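Local atomic coordinates of receptor-type tyrosine-protein phosphatase C (Rattus norvegicus, PDB entry 5FN8), a protein that dephosphorylates phosphotyrosine on other proteins as a leukocyte membrane receptor, probably supporting T-cell activation through the antigen receptor, and is represented here by two extracellular fibronectin type III domains. Residues B[119-122]-B[123-126]. Sequence-based numbering, arbitrary orientation.
Sequences NSPY and EING
The methyl end of I124 reaches back along the loop to S120 and P121, and this small cluster is the close-packed part of the contact. Its CD1 lies 3.3 Å from OG of S120 and 4.0 Å from CD of P121, the isoleucine branch crossing the proline ring at about a right angle. CG1 sits beside the backbone N, and the further turn about the CB–CG1 bond (chi2 -48°) brings CD1 to these residues. S120 suits its place because its small hydroxyl, anti to the backbone N (chi1 179°), donates a hydrogen bond to O of P121 at 3.0 Å, in the carbonyl plane and on a lone pair. CD1 of I124 also touches that oxygen, 3.5 Å from O of P121. P121 itself is buried, its compact apolar ring suited to meeting I124. The outer side is looser: Y122 and E123 are exposed, the carboxylate of E123 suiting a surface position and the flat ring of Y122 suiting its stack on Y122 of the second subunit. In the second of the chain's two fibronectin type III domains, the loop joins strand 114-119 to strand 130-137, while P121 and I124 both rest on F169 of strand 162-170.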
ATOM      1  N   ASN B 119       5.085 -14.689   4.890  1.00 64.94           N
ATOM      2  CA  ASN B 119       5.482 -13.341   4.545  1.00 64.49           C
ATOM      3  C   ASN B 119       4.445 -12.398   5.104  1.00 67.10           C
ATOM      4  O   ASN B 119       3.309 -12.796   5.376  1.00 66.60           O
ATOM      5  CB  ASN B 119       5.623 -13.177   3.031  1.00 66.10           C
ATOM      6  CG  ASN B 119       6.596 -14.136   2.398  1.00 83.64           C
ATOM      7  OD1 ASN B 119       6.225 -14.957   1.554  1.00 77.78           O
ATOM      8  ND2 ASN B 119       7.858 -14.065   2.800  1.00 76.84           N
ATOM      9  N   SER B 120       4.844 -11.156   5.268  1.00 62.94           N
ATOM     10  CA  SER B 120       4.045 -10.057   5.782  1.00 62.21           C
ATOM     11  C   SER B 120       2.658  -9.930   5.131  1.00 68.32           C
ATOM     12  O   SER B 120       2.532 -10.215   3.936  1.00 70.08           O
ATOM     13  CB  SER B 120       4.816  -8.757   5.566  1.00 63.19           C
ATOM     14  OG  SER B 120       4.107  -7.619   6.023  1.00 68.21           O
ATOM     15  N   PRO B 121       1.610  -9.448   5.860  1.00 63.37           N
ATOM     16  CA  PRO B 121       0.336  -9.152   5.190  1.00 62.78           C
ATOM     17  C   PRO B 121       0.532  -7.865   4.342  1.00 67.23           C
ATOM     18  O   PRO B 121       1.529  -7.142   4.501  1.00 65.24           O
ATOM     19  CB  PRO B 121      -0.611  -8.852   6.367  1.00 63.46           C
ATOM     20  CG  PRO B 121       0.136  -9.249   7.594  1.00 66.58           C
ATOM     21  CD  PRO B 121       1.545  -9.032   7.273  1.00 62.83           C
ATOM     22  N   TYR B 122      -0.422  -7.552   3.468  1.00 65.31           N
ATOM     23  CA  TYR B 122      -0.295  -6.334   2.656  1.00 64.26           C
ATOM     24  C   TYR B 122      -0.684  -5.095   3.470  1.00 64.47           C
ATOM     25  O   TYR B 122       0.039  -4.090   3.461  1.00 63.22           O
ATOM     26  CB  TYR B 122      -1.097  -6.472   1.355  1.00 65.95           C
ATOM     27  CG  TYR B 122      -0.529  -7.504   0.406  1.00 68.37           C
ATOM     28  CD1 TYR B 122       0.592  -7.222  -0.370  1.00 70.53           C
ATOM     29  CD2 TYR B 122      -1.149  -8.734   0.232  1.00 70.70           C
ATOM     30  CE1 TYR B 122       1.094  -8.151  -1.279  1.00 71.83           C
ATOM     31  CE2 TYR B 122      -0.695  -9.647  -0.721  1.00 73.25           C
ATOM     32  CZ  TYR B 122       0.453  -9.370  -1.442  1.00 84.86           C
ATOM     33  OH  TYR B 122       0.928 -10.301  -2.334  1.00 93.23           O
ATOM     34  N   GLU B 123      -1.763  -5.230   4.259  1.00 61.39           N
ATOM     35  CA  GLU B 123      -2.313  -4.245   5.193  1.00 62.05           C
ATOM     36  C   GLU B 123      -1.740  -4.462   6.611  1.00 66.24           C
ATOM     37  O   GLU B 123      -2.140  -5.410   7.294  1.00 66.48           O
ATOM     38  CB  GLU B 123      -3.847  -4.381   5.229  1.00 64.92           C
ATOM     39  CG  GLU B 123      -4.548  -3.948   3.932  1.00 80.42           C
ATOM     40  CD  GLU B 123      -6.063  -3.930   4.009  1.00118.93           C
ATOM     41  OE1 GLU B 123      -6.613  -3.282   4.930  1.00116.46           O
ATOM     42  OE2 GLU B 123      -6.702  -4.573   3.144  1.00131.36           O
ATOM     43  N   ILE B 124      -0.777  -3.600   7.032  1.00 61.14           N
ATOM     44  CA  ILE B 124      -0.139  -3.579   8.352  1.00 58.70           C
ATOM     45  C   ILE B 124      -1.074  -2.926   9.366  1.00 61.63           C
ATOM     46  O   ILE B 124      -1.363  -3.524  10.407  1.00 62.41           O
ATOM     47  CB  ILE B 124       1.276  -2.928   8.323  1.00 60.74           C
ATOM     48  CG1 ILE B 124       2.207  -3.592   7.237  1.00 59.44           C
ATOM     49  CG2 ILE B 124       1.953  -2.920   9.740  1.00 61.64           C
ATOM     50  CD1 ILE B 124       2.290  -5.079   7.195  1.00 59.60           C
ATOM     51  N   ASN B 125      -1.543  -1.695   9.059  1.00 56.77           N
ATOM     52  CA  ASN B 125      -2.505  -0.889   9.842  1.00 55.23           C
ATOM     53  C   ASN B 125      -2.119  -0.515  11.254  1.00 55.78           C
ATOM     54  O   ASN B 125      -2.994  -0.200  12.071  1.00 56.61           O
ATOM     55  CB  ASN B 125      -3.904  -1.539   9.808  1.00 52.43           C
ATOM     56  CG  ASN B 125      -4.447  -1.723   8.422  1.00 68.89           C
ATOM     57  OD1 ASN B 125      -4.030  -1.046   7.475  1.00 67.37           O
ATOM     58  ND2 ASN B 125      -5.407  -2.634   8.272  1.00 59.61           N
ATOM     59  N   GLY B 126      -0.831  -0.518  11.535  1.00 50.52           N
ATOM     60  CA  GLY B 126      -0.348  -0.196  12.872  1.00 50.72           C
ATOM     61  C   GLY B 126       1.133   0.088  12.903  1.00 56.27           C
ATOM     62  O   GLY B 126       1.801  -0.089  11.878  1.00 57.67           O
TER